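Local atomic coordinates of transcriptional regulator I2 (Pseudomonas fluorescens A506, PDB entry 4MO7), a protein that acts as a superantigen associated with Crohn's disease and, being a TetR-family regulator in fold, probably binds DNA through an N-terminal helix-turn-helix domain. Residues Ala30-Leu35 against Ile66-Phe70; Asp74-Arg78 against Arg133-Ala137; Val80-Ile85 against Ala124-Leu128; Arg105-Ile110 against Trp154-Glu160; Leu114-Met118 against Leu197-Ala201. One frame throughout, in Å; residues are numbered along the deposited sequence.

Contact 1 of 5, residues Ala30-Leu35 against Ile66-Phe70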
# COMPACT_ATOMS: atom_id res chain seq x y z
N ALA A 30 -8.32 36.86 -5.12
CA ALA A 30 -8.01 36.74 -3.69
C ALA A 30 -8.32 35.33 -3.21
O ALA A 30 -7.71 34.86 -2.24
CB ALA A 30 -8.77 37.77 -2.87
N ARG A 31 -9.27 34.67 -3.88
CA ARG A 31 -9.60 33.26 -3.61
C ARG A 31 -8.41 32.36 -3.91
O ARG A 31 -8.11 31.43 -3.15
CB ARG A 31 -10.78 32.79 -4.47
CG ARG A 31 -11.12 31.30 -4.27
CD ARG A 31 -12.08 30.72 -5.33
NE ARG A 31 -12.62 29.41 -4.94
CZ ARG A 31 -13.53 29.26 -3.98
NH1 ARG A 31 -13.98 30.32 -3.32
NH2 ARG A 31 -13.98 28.05 -3.66
N GLY A 32 -7.74 32.66 -5.02
CA GLY A 32 -6.63 31.87 -5.51
C GLY A 32 -5.43 32.09 -4.65
O GLY A 32 -4.71 31.13 -4.35
N LYS A 33 -5.19 33.34 -4.24
CA LYS A 33 -4.07 33.64 -3.36
C LYS A 33 -4.27 32.92 -2.04
O LYS A 33 -3.32 32.42 -1.40
CB LYS A 33 -3.97 35.15 -3.07
CG LYS A 33 -3.32 36.02 -4.14
CD LYS A 33 -3.59 37.51 -3.84
CE LYS A 33 -3.05 38.43 -4.92
NZ LYS A 33 -3.34 39.86 -4.57
N LEU A 34 -5.52 32.90 -1.58
CA LEU A 34 -5.79 32.26 -0.30
C LEU A 34 -5.57 30.76 -0.40
O LEU A 34 -4.92 30.17 0.46
CB LEU A 34 -7.23 32.57 0.14
CG LEU A 34 -7.56 32.80 1.61
CD1 LEU A 34 -6.63 33.70 2.36
CD2 LEU A 34 -8.98 33.36 1.69
N LEU A 35 -6.14 30.13 -1.44
CA LEU A 35 -6.03 28.68 -1.60
C LEU A 35 -4.58 28.27 -1.77
O LEU A 35 -4.12 27.34 -1.13
CB LEU A 35 -6.77 28.19 -2.85
CG LEU A 35 -8.26 27.96 -2.71
CD1 LEU A 35 -8.75 27.12 -3.87
CD2 LEU A 35 -8.48 27.30 -1.36
N ILE A 66 -11.06 36.31 5.87
CA ILE A 66 -10.83 35.01 5.21
C ILE A 66 -12.20 34.47 4.85
O ILE A 66 -12.45 33.96 3.74
CB ILE A 66 -10.08 34.06 6.14
CG1 ILE A 66 -8.59 34.41 6.14
CG2 ILE A 66 -10.28 32.62 5.66
CD1 ILE A 66 -7.94 34.05 7.46
N PHE A 67 -13.13 34.71 5.77
CA PHE A 67 -14.42 34.04 5.72
C PHE A 67 -15.42 34.79 4.91
O PHE A 67 -16.62 34.62 5.09
CB PHE A 67 -14.89 33.79 7.12
CG PHE A 67 -13.94 32.94 7.88
CD1 PHE A 67 -13.82 31.60 7.56
CD2 PHE A 67 -13.08 33.49 8.79
CE1 PHE A 67 -12.91 30.81 8.21
CE2 PHE A 67 -12.18 32.70 9.47
CZ PHE A 67 -12.09 31.36 9.17
N HIS A 68 -14.91 35.62 4.01
CA HIS A 68 -15.73 36.13 2.93
C HIS A 68 -15.68 35.21 1.70
O HIS A 68 -16.57 35.26 0.84
CB HIS A 68 -15.28 37.54 2.54
CG HIS A 68 -15.76 37.96 1.19
ND1 HIS A 68 -15.01 37.77 0.05
CD2 HIS A 68 -16.93 38.52 0.79
CE1 HIS A 68 -15.69 38.21 -0.99
NE2 HIS A 68 -16.85 38.68 -0.57
N HIS A 69 -14.66 34.35 1.61
CA HIS A 69 -14.48 33.48 0.44
C HIS A 69 -14.80 31.98 0.63
O HIS A 69 -15.17 31.27 -0.32
CB HIS A 69 -13.03 33.58 -0.03
CG HIS A 69 -12.84 34.57 -1.12
ND1 HIS A 69 -13.24 34.32 -2.41
CD2 HIS A 69 -12.37 35.83 -1.10
CE1 HIS A 69 -13.00 35.38 -3.15
NE2 HIS A 69 -12.47 36.31 -2.39
N PHE A 70 -14.66 31.53 1.87
CA PHE A 70 -14.94 30.17 2.21
C PHE A 70 -15.83 30.24 3.44
O PHE A 70 -15.74 31.21 4.21
CB PHE A 70 -13.62 29.46 2.55
CG PHE A 70 -12.68 29.41 1.39
CD1 PHE A 70 -12.79 28.41 0.47
CD2 PHE A 70 -11.73 30.40 1.21
CE1 PHE A 70 -11.95 28.35 -0.61
CE2 PHE A 70 -10.86 30.34 0.15
CZ PHE A 70 -10.99 29.34 -0.78

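Contact 2 of 5, residues Asp74-Arg78 against Arg133-Ala137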
# COMPACT_ATOMS: atom_id res chain seq x y z
N ASP A 74 -12.43 24.51 7.42
CA ASP A 74 -12.67 23.18 6.82
C ASP A 74 -12.90 23.30 5.34
O ASP A 74 -12.46 22.47 4.54
CB ASP A 74 -13.95 22.57 7.38
CG ASP A 74 -14.22 21.21 6.82
OD1 ASP A 74 -13.44 20.31 7.18
OD2 ASP A 74 -15.23 21.01 6.08
N GLU A 75 -13.64 24.33 4.94
CA GLU A 75 -13.86 24.51 3.50
C GLU A 75 -12.60 24.93 2.72
O GLU A 75 -12.48 24.58 1.55
CB GLU A 75 -15.01 25.47 3.19
CG GLU A 75 -15.43 25.48 1.74
CD GLU A 75 -16.68 26.29 1.50
OE1 GLU A 75 -17.71 25.70 1.12
OE2 GLU A 75 -16.63 27.52 1.69
N ILE A 76 -11.69 25.69 3.33
CA ILE A 76 -10.40 26.00 2.70
C ILE A 76 -9.65 24.69 2.44
O ILE A 76 -9.07 24.51 1.35
CB ILE A 76 -9.51 26.89 3.57
CG1 ILE A 76 -10.25 28.21 3.82
CG2 ILE A 76 -8.22 27.24 2.84
CD1 ILE A 76 -9.52 29.13 4.78
N LEU A 77 -9.69 23.76 3.40
CA LEU A 77 -8.97 22.47 3.26
C LEU A 77 -9.58 21.67 2.14
O LEU A 77 -8.85 21.13 1.29
CB LEU A 77 -8.99 21.67 4.56
CG LEU A 77 -8.26 20.31 4.60
CD1 LEU A 77 -6.80 20.46 4.32
CD2 LEU A 77 -8.55 19.61 5.97
N ARG A 78 -10.91 21.59 2.11
CA ARG A 78 -11.62 20.94 1.00
C ARG A 78 -11.17 21.51 -0.34
O ARG A 78 -10.91 20.76 -1.28
CB ARG A 78 -13.13 21.19 1.14
CG ARG A 78 -13.93 20.62 -0.05
CD ARG A 78 -15.34 21.19 0.01
NE ARG A 78 -15.90 21.27 -1.33
CZ ARG A 78 -17.06 21.85 -1.61
NH1 ARG A 78 -17.78 22.39 -0.63
NH2 ARG A 78 -17.50 21.88 -2.87
N ARG A 133 -7.87 13.23 7.39
CA ARG A 133 -8.70 13.02 8.56
C ARG A 133 -9.15 14.34 9.20
O ARG A 133 -10.05 14.33 10.02
CB ARG A 133 -7.96 12.13 9.59
CG ARG A 133 -7.81 10.66 9.16
CD ARG A 133 -7.10 9.83 10.23
NE ARG A 133 -7.82 9.80 11.51
CZ ARG A 133 -7.28 9.43 12.67
NH1 ARG A 133 -6.01 9.07 12.75
NH2 ARG A 133 -8.03 9.44 13.77
N SER A 134 -8.52 15.46 8.83
CA SER A 134 -9.00 16.79 9.29
C SER A 134 -10.25 17.33 8.56
O SER A 134 -10.88 18.28 9.00
CB SER A 134 -7.85 17.82 9.20
OG SER A 134 -6.77 17.48 10.04
N LEU A 135 -10.61 16.72 7.43
CA LEU A 135 -11.66 17.23 6.58
C LEU A 135 -13.00 16.68 7.01
O LEU A 135 -13.09 15.49 7.39
CB LEU A 135 -11.38 16.82 5.12
CG LEU A 135 -12.10 17.54 3.99
CD1 LEU A 135 -11.92 19.05 4.07
CD2 LEU A 135 -11.58 17.08 2.69
N SER A 136 -14.01 17.55 6.97
CA SER A 136 -15.40 17.22 7.34
C SER A 136 -15.94 16.10 6.43
O SER A 136 -15.47 15.96 5.31
CB SER A 136 -16.33 18.44 7.23
OG SER A 136 -16.53 18.93 5.88
N ALA A 137 -16.92 15.34 6.90
CA ALA A 137 -17.68 14.45 6.01
C ALA A 137 -18.13 15.15 4.72
O ALA A 137 -17.95 14.62 3.61
CB ALA A 137 -18.93 13.87 6.76

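Contact 3 of 5, residues Val80-Ile85 against Ala124-Leu128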
# COMPACT_ATOMS: atom_id res chain seq x y z
N VAL A 80 -8.41 23.19 -1.16
CA VAL A 80 -7.00 22.84 -1.48
C VAL A 80 -6.98 21.45 -2.08
O VAL A 80 -6.32 21.18 -3.10
CB VAL A 80 -6.14 22.89 -0.21
CG1 VAL A 80 -4.77 22.25 -0.39
CG2 VAL A 80 -6.01 24.35 0.24
N MET A 81 -7.71 20.53 -1.46
CA MET A 81 -7.69 19.16 -1.96
C MET A 81 -8.40 19.05 -3.31
O MET A 81 -7.95 18.33 -4.21
CB MET A 81 -8.30 18.23 -0.94
CG MET A 81 -7.51 18.19 0.38
SD MET A 81 -8.17 16.79 1.32
CE MET A 81 -7.37 16.99 2.89
N GLU A 82 -9.50 19.76 -3.47
CA GLU A 82 -10.20 19.73 -4.76
C GLU A 82 -9.32 20.28 -5.87
O GLU A 82 -9.24 19.72 -6.98
CB GLU A 82 -11.50 20.53 -4.68
CG GLU A 82 -12.63 19.83 -3.92
CD GLU A 82 -13.89 20.70 -3.93
OE1 GLU A 82 -14.99 20.19 -3.68
OE2 GLU A 82 -13.78 21.92 -4.18
N GLU A 83 -8.65 21.39 -5.59
CA GLU A 83 -7.75 21.98 -6.61
C GLU A 83 -6.69 21.00 -7.06
O GLU A 83 -6.38 20.94 -8.26
CB GLU A 83 -6.98 23.18 -6.05
CG GLU A 83 -7.73 24.47 -6.01
CD GLU A 83 -8.29 24.83 -7.36
OE1 GLU A 83 -7.48 25.16 -8.27
OE2 GLU A 83 -9.52 24.76 -7.52
N THR A 84 -6.10 20.27 -6.12
CA THR A 84 -5.05 19.31 -6.48
C THR A 84 -5.56 18.22 -7.37
O THR A 84 -4.88 17.81 -8.32
CB THR A 84 -4.43 18.62 -5.24
OG1 THR A 84 -4.09 19.63 -4.29
CG2 THR A 84 -3.17 17.82 -5.63
N ILE A 85 -6.75 17.70 -7.05
CA ILE A 85 -7.29 16.66 -7.87
C ILE A 85 -7.73 17.16 -9.23
O ILE A 85 -7.52 16.45 -10.23
CB ILE A 85 -8.43 15.90 -7.19
CG1 ILE A 85 -7.92 15.18 -5.93
CG2 ILE A 85 -8.95 14.79 -8.11
CD1 ILE A 85 -9.05 14.52 -5.16
N ALA A 124 -0.06 20.71 -2.15
CA ALA A 124 -1.49 20.51 -1.97
C ALA A 124 -1.87 19.00 -2.04
O ALA A 124 -2.89 18.57 -1.47
CB ALA A 124 -2.26 21.33 -2.95
N MET A 125 -1.03 18.21 -2.70
CA MET A 125 -1.19 16.76 -2.74
C MET A 125 -0.74 16.14 -1.44
O MET A 125 -1.32 15.16 -0.95
CB MET A 125 -0.33 16.17 -3.83
CG MET A 125 -0.26 14.65 -3.79
SD MET A 125 -1.05 14.02 -5.26
CE MET A 125 -2.78 14.18 -4.82
N ALA A 126 0.34 16.68 -0.89
CA ALA A 126 0.82 16.20 0.39
C ALA A 126 -0.21 16.53 1.45
O ALA A 126 -0.33 15.81 2.45
CB ALA A 126 2.18 16.85 0.73
N VAL A 127 -0.95 17.62 1.24
CA VAL A 127 -1.98 18.00 2.18
C VAL A 127 -3.11 16.96 2.11
O VAL A 127 -3.63 16.53 3.13
CB VAL A 127 -2.49 19.45 1.94
CG1 VAL A 127 -3.78 19.69 2.68
CG2 VAL A 127 -1.44 20.50 2.35
N LEU A 128 -3.44 16.54 0.89
CA LEU A 128 -4.54 15.59 0.67
C LEU A 128 -4.27 14.30 1.41
O LEU A 128 -5.15 13.71 2.04
CB LEU A 128 -4.76 15.35 -0.84
CG LEU A 128 -5.95 14.43 -1.16
CD1 LEU A 128 -6.57 14.80 -2.48
CD2 LEU A 128 -5.56 12.94 -1.18

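Contact 4 of 5, residues Arg105-Ile110 against Trp154-Glu160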
# COMPACT_ATOMS: atom_id res chain seq x y z
N ARG A 105 -1.48 5.58 -24.21
CA ARG A 105 -2.54 6.10 -23.32
C ARG A 105 -2.42 5.44 -21.95
O ARG A 105 -2.50 6.12 -20.93
CB ARG A 105 -3.92 5.86 -23.94
CG ARG A 105 -4.10 6.72 -25.21
CD ARG A 105 -5.32 6.37 -26.06
NE ARG A 105 -6.58 6.57 -25.36
CZ ARG A 105 -7.17 7.75 -25.20
NH1 ARG A 105 -6.62 8.88 -25.68
NH2 ARG A 105 -8.33 7.81 -24.57
N VAL A 106 -2.26 4.13 -21.90
CA VAL A 106 -2.00 3.47 -20.59
C VAL A 106 -0.73 4.04 -19.92
O VAL A 106 -0.73 4.34 -18.75
CB VAL A 106 -1.94 1.90 -20.70
CG1 VAL A 106 -1.73 1.26 -19.35
CG2 VAL A 106 -3.26 1.37 -21.32
N LEU A 107 0.36 4.21 -20.69
CA LEU A 107 1.57 4.74 -20.12
C LEU A 107 1.37 6.14 -19.62
O LEU A 107 1.93 6.50 -18.58
CB LEU A 107 2.70 4.68 -21.17
CG LEU A 107 4.03 5.17 -20.61
CD1 LEU A 107 4.50 4.32 -19.40
CD2 LEU A 107 5.08 5.15 -21.76
N ALA A 108 0.57 6.94 -20.34
CA ALA A 108 0.35 8.31 -19.88
C ALA A 108 -0.30 8.31 -18.50
O ALA A 108 0.05 9.15 -17.65
CB ALA A 108 -0.57 9.05 -20.87
N LEU A 109 -1.31 7.47 -18.28
CA LEU A 109 -1.94 7.47 -16.96
C LEU A 109 -0.99 6.95 -15.90
O LEU A 109 -0.96 7.48 -14.81
CB LEU A 109 -3.19 6.61 -16.96
CG LEU A 109 -4.27 6.99 -18.02
CD1 LEU A 109 -5.60 6.35 -17.58
CD2 LEU A 109 -4.44 8.48 -18.05
N ILE A 110 -0.21 5.90 -16.20
CA ILE A 110 0.77 5.39 -15.22
C ILE A 110 1.80 6.46 -14.85
O ILE A 110 2.11 6.68 -13.67
CB ILE A 110 1.48 4.18 -15.83
CG1 ILE A 110 0.52 2.99 -15.86
CG2 ILE A 110 2.71 3.78 -15.00
CD1 ILE A 110 1.06 1.78 -16.67
N TRP A 154 -9.24 6.34 -15.82
CA TRP A 154 -8.53 5.05 -15.79
C TRP A 154 -9.36 3.92 -16.34
O TRP A 154 -8.88 3.10 -17.18
CB TRP A 154 -8.11 4.66 -14.40
CG TRP A 154 -6.86 5.28 -13.92
CD1 TRP A 154 -6.69 6.42 -13.17
CD2 TRP A 154 -5.56 4.76 -14.17
NE1 TRP A 154 -5.34 6.64 -12.93
CE2 TRP A 154 -4.62 5.62 -13.54
CE3 TRP A 154 -5.10 3.65 -14.91
CZ2 TRP A 154 -3.23 5.39 -13.59
CZ3 TRP A 154 -3.73 3.41 -14.93
CH2 TRP A 154 -2.82 4.29 -14.29
N LEU A 155 -10.63 3.88 -15.94
CA LEU A 155 -11.46 2.79 -16.42
C LEU A 155 -11.72 2.92 -17.92
O LEU A 155 -11.75 1.93 -18.63
CB LEU A 155 -12.80 2.70 -15.66
CG LEU A 155 -12.60 2.46 -14.16
CD1 LEU A 155 -13.95 2.60 -13.36
CD2 LEU A 155 -11.96 1.07 -13.90
N GLN A 156 -11.92 4.12 -18.43
CA GLN A 156 -12.04 4.31 -19.90
C GLN A 156 -10.83 3.76 -20.66
O GLN A 156 -10.99 2.96 -21.58
CB GLN A 156 -12.24 5.79 -20.22
CG GLN A 156 -12.18 6.20 -21.71
CD GLN A 156 -13.36 5.63 -22.50
OE1 GLN A 156 -14.46 5.41 -21.94
NE2 GLN A 156 -13.13 5.38 -23.80
N VAL A 157 -9.66 4.19 -20.25
CA VAL A 157 -8.41 3.82 -20.92
C VAL A 157 -8.09 2.34 -20.76
O VAL A 157 -7.69 1.68 -21.74
CB VAL A 157 -7.29 4.68 -20.38
CG1 VAL A 157 -5.84 4.19 -20.80
CG2 VAL A 157 -7.52 6.12 -20.84
N LEU A 158 -8.26 1.78 -19.56
CA LEU A 158 -8.05 0.35 -19.41
C LEU A 158 -9.14 -0.44 -20.19
O LEU A 158 -8.85 -1.49 -20.75
CB LEU A 158 -8.02 -0.08 -17.95
CG LEU A 158 -6.91 0.52 -17.11
CD1 LEU A 158 -7.12 0.21 -15.60
CD2 LEU A 158 -5.55 -0.08 -17.55
N GLY A 159 -10.37 0.09 -20.25
CA GLY A 159 -11.42 -0.56 -21.02
C GLY A 159 -11.06 -0.59 -22.48
O GLY A 159 -11.31 -1.60 -23.17
N GLU A 160 -10.49 0.51 -22.99
CA GLU A 160 -9.96 0.51 -24.38
C GLU A 160 -8.89 -0.56 -24.58
O GLU A 160 -8.88 -1.29 -25.61
CB GLU A 160 -9.29 1.85 -24.71
CG GLU A 160 -10.21 3.00 -24.79
CD GLU A 160 -9.45 4.36 -24.80
OE1 GLU A 160 -10.11 5.38 -24.59
OE2 GLU A 160 -8.20 4.42 -25.01

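Contact 5 of 5, residues Leu114-Met118 against Leu197-Ala201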
# COMPACT_ATOMS: atom_id res chain seq x y z
N LEU A 114 2.23 8.09 -11.13
CA LEU A 114 3.53 8.00 -10.42
C LEU A 114 4.07 9.39 -10.07
O LEU A 114 4.64 9.60 -8.96
CB LEU A 114 4.59 7.24 -11.25
CG LEU A 114 4.41 5.72 -11.18
CD1 LEU A 114 5.32 4.98 -12.22
CD2 LEU A 114 4.74 5.15 -9.76
N GLN A 115 3.94 10.33 -11.02
CA GLN A 115 4.50 11.68 -10.80
C GLN A 115 3.77 12.30 -9.63
O GLN A 115 4.39 12.91 -8.75
CB GLN A 115 4.34 12.52 -12.05
CG GLN A 115 5.37 12.17 -13.13
CD GLN A 115 5.50 13.25 -14.20
OE1 GLN A 115 4.84 14.29 -14.13
NE2 GLN A 115 6.35 13.00 -15.19
N SER A 116 2.46 12.11 -9.57
CA SER A 116 1.72 12.53 -8.38
C SER A 116 2.14 11.83 -7.09
O SER A 116 2.30 12.47 -6.05
CB SER A 116 0.20 12.46 -8.63
OG SER A 116 -0.27 11.16 -8.36
N ILE A 117 2.32 10.51 -7.14
CA ILE A 117 2.77 9.72 -5.97
C ILE A 117 4.15 10.24 -5.46
O ILE A 117 4.45 10.26 -4.24
CB ILE A 117 2.80 8.20 -6.35
CG1 ILE A 117 1.40 7.58 -6.33
CG2 ILE A 117 3.71 7.37 -5.45
CD1 ILE A 117 1.28 6.28 -7.20
N MET A 118 5.01 10.64 -6.37
CA MET A 118 6.39 11.00 -5.95
C MET A 118 6.58 12.49 -5.71
O MET A 118 7.67 13.01 -5.91
CB MET A 118 7.41 10.58 -7.00
CG MET A 118 7.49 9.11 -7.21
SD MET A 118 8.09 8.22 -5.75
CE MET A 118 7.62 6.61 -6.32
N LEU A 197 11.89 7.74 -13.00
CA LEU A 197 10.45 7.55 -12.92
C LEU A 197 9.92 7.08 -14.26
O LEU A 197 8.96 6.29 -14.35
CB LEU A 197 9.77 8.87 -12.53
CG LEU A 197 8.35 8.55 -12.10
CD1 LEU A 197 8.08 9.12 -10.70
CD2 LEU A 197 7.34 9.03 -13.16
N GLU A 198 10.51 7.57 -15.34
CA GLU A 198 10.08 7.08 -16.63
C GLU A 198 10.35 5.57 -16.80
O GLU A 198 9.54 4.82 -17.36
CB GLU A 198 10.76 7.87 -17.76
CG GLU A 198 10.26 7.50 -19.14
CD GLU A 198 8.79 7.95 -19.41
OE1 GLU A 198 8.30 8.83 -18.68
OE2 GLU A 198 8.16 7.43 -20.37
N GLU A 199 11.51 5.11 -16.35
CA GLU A 199 11.80 3.68 -16.40
C GLU A 199 10.84 2.89 -15.54
O GLU A 199 10.38 1.81 -15.94
CB GLU A 199 13.24 3.45 -15.97
CG GLU A 199 14.19 3.93 -17.07
CD GLU A 199 15.64 4.02 -16.58
OE1 GLU A 199 15.88 3.89 -15.36
OE2 GLU A 199 16.55 4.23 -17.42
N LEU A 200 10.52 3.43 -14.36
CA LEU A 200 9.54 2.80 -13.46
C LEU A 200 8.17 2.68 -14.16
O LEU A 200 7.50 1.63 -14.10
CB LEU A 200 9.44 3.61 -12.16
CG LEU A 200 8.52 3.06 -11.05
CD1 LEU A 200 9.02 1.69 -10.51
CD2 LEU A 200 8.35 4.06 -9.92
N ALA A 201 7.76 3.75 -14.83
CA ALA A 201 6.45 3.75 -15.53
C ALA A 201 6.47 2.71 -16.67
O ALA A 201 5.51 2.00 -16.87
CB ALA A 201 6.14 5.19 -16.08

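Contact 1 of 5, residues Ala30-Leu35 against Ile66-Phe70
R31 and H69 bring the two backbones to a CA-CA distance of 6.3 Å, where the first turn of helix 30-45 meets segment 66-70, which precedes helix 73-97; L34 and I66 pair more loosely further along. F70 supplies the apolar centre. Its ring tip enters between L34 and L35: CZ lies 3.3 Å from L35 CD2, while L34 CD2 sits at the ring edge, in plane, 3.9 Å from F70 CE2. R31 closes the outer side. With CG anti to the backbone N (chi1 178°) and the chain extended as far as NE, its guanidinium reaches past H69 and lays one face over F70 CE1, the two planes 28° apart. From there NH1 makes a weak hydrogen bond to H69 O (3.4 Å, N-H...O 136°), the acceptor lying at the guanidinium edge. The H69 imidazole packs on the helix start, with R31 N over one face and R31 CB 3.6 Å from H69 ND1; the opposite face carries H68 CE1. I66 and F70 also pack on I76 of helix 73-97, so the contact joins the first helix of the TetR-type DNA-binding domain to the segment that follows helix 52-59, probably part of the helix-turn-helix region. Held mainly by apolar packing with one weak polar link, the contact probably owes little of its cohesion to charge, although a protonated H69 would sit close to the R31 cation.

Contact 2 of 5, residues Asp74-Arg78 against Arg133-Ala137
The start of helix 137-163, a long helix of the C-terminal domain, meets the first turns of helix 73-97 here, with D74 facing S136 at the N-cap position. In the conformer described, the firm bond runs from S136 N to the syn lone pair of D74 OD1 (2.8 Å, N-H...O 148°). S136 OG also donates to D74 OD2, but at a very short 2.5 Å, and since D74 has a second deposited conformer this bond is doubtful. With CG anti to the backbone N (chi1 -179°), the D74 carboxylate is carried across to the loop. The S136 hydroxyl caps G139 N, and D74 may help set that capping group. The contact therefore joins the long helix that links the TetR-type DNA-binding domain with the rest of the molecule to the C-terminal domain. Beside the polar pair, L135 pushes its CD1 into the groove of helix 73-97, 3.4 Å from R78 N and 3.5 Å from D74 O, with the L77 side chain crossing it (L77 CG to L135 CD1 3.9 Å). L77 CD2 also touches S134 CB at 3.8 Å. R78 contributes its CB to the pocket for L135 CD1, while its guanidinium turns elsewhere: NE makes a salt bridge to E82, and NH1 has a long, purely electrostatic pairing with E75 OE1. S134 OG bonds E131, and L135 packs further on V143 of the helix it precedes.

Contact 3 of 5, residues Val80-Ile85 against Ala124-Leu128
V80, M81, T84 and I85 form the face of helix 73-97 that receives A124, M125, V127 and L128 of helix 122-130. The short segments cross at -117° with their axes 8.6 Å apart, and the backbones come as close as 5.4 Å between M81 CA and L128 CA. L128 is the main bump: CD1 enters the hollow between M81 and I85, touching I85 CD1 at 3.7 Å, the I85 side chain standing at about a right angle to it. M81, extended beyond CG, slants across L128, its SD 4.1 Å from L128 CG and its CE 3.8 Å from V127 O. V80 CG1, set anti to its own backbone nitrogen (chi1 167°), fits against A124 CB at 3.7 Å and also reaches V127 CG1. T84 CG2 packs on M125, 3.6 Å from M125 N and beside both CB and CE of that methionine. Helix 30-45 lies alongside, meeting V80 through A39 and V127 through F42, while helix 137-163 covers I85 with V143 and L146.

Contact 4 of 5, residues Arg105-Ile110 against Trp154-Glu160
Helices 102-110 and 137-163 run roughly antiparallel here: their short segments cross at -149° with axes 9.8 Å apart, V106 facing V157 and L109 facing W154. At one end R105 grips E160 side-on in a two-bond salt bridge. NE donates to OE2 (2.7 Å, N-H...O 153°) and NH2 to OE1 (3.0 Å), each oxygen using its syn lone pair; the guanidinium and carboxylate are turned only modestly against each other, both oxygens somewhat tilted from the guanidinium plane. A bend of the R105 chain at chi3 turns NE and NH2 toward the acid. Q156 NE2 donates to the anti lone pair of E160 OE1 at 3.1 Å, so this oxygen is shared by two donors and the carboxylate is held against rotation; the paired cation would probably favour its ionised form. The middle is apolar. V157 CG1 rests on the helix backbone beside V106 N (3.7 Å), with V106 CG2 next to it, and L109 CD1 meets V157 CB tip to tip. At the far end L109 CB sits over the face of the W154 six-membered ring in a CH-pi contact, 3.6 Å from the centroid and 13° off the normal. I110 CG1 touches W154 CH2, the two side chains crossing at about a right angle. Around this layer of the all-helical C-terminal domain, L96 of helix 73-97 packs on R105, L109 and V157. R175 of helix 171-183 makes a cation-pi contact with W154, and helix 197-208 backs V106 and I110.

Contact 5 of 5, residues Leu114-Met118 against Leu197-Ala201
Q115 meets L197 through its methylene CG, 3.7 Å from L197 CD2, and not through its flat amide, which stays at the margin, where OE1 makes a weak hydrogen bond to the modified cysteine at position 112. The rest is aliphatic. L197, its CG anti to the backbone N (chi1 -165°), spreads its two methyls over L114, Q115 and M118, the short helix 114-117 and its exit. CD2 meets Q115 CG and L114 CB (3.8 Å), and CD1 presses on M118 CG at 3.5 Å. L114 answers by sending its own branches to the next turn of helix 197-208. Its CD1 lies 3.7 Å from A201 CA, and its CD2 touches L200 CD2 at 3.8 Å, the two leucine side chains crossing at a slant. M118, bent at chi2 (-65°) as the chain leaves the helix, brings CE only loosely near L200 CD2. This is plain packing within the C-terminal domain, joining the short helix 114-117 to the start of the last helix. L107 and I110 of helix 102-110 pack on A201, L182 of helix 171-183 lies on L114, and F189 of helix 189-192 touches both M118 and L200. L200 also reaches F177 of the second subunit, placing this edge beside the dimer interface.

In the fold
Contacts 1, 2 and 3 form a connected group: I76 and L35 join contact 1 to the other two, which meet each other through L77 on V127 and L135 on M81. Contacts 4 and 5 lie together farther along the molecule and meet through L107, I110 and A201. Helix 73-97 serves both contact 2 and contact 3, and contact 3, nearest the centre of the chain, touches contact 5 through M125 and S116. Contacts 3 and 4 are buried, the others partly so. Chemistry follows place only in part: contacts 3 and 5 are apolar across the interface, contact 1 adds one weak bond, contact 2 sets a carboxylate beside a helix cap, and contact 4 combines a buried hydrophobic layer with a salt bridge at its partly exposed end.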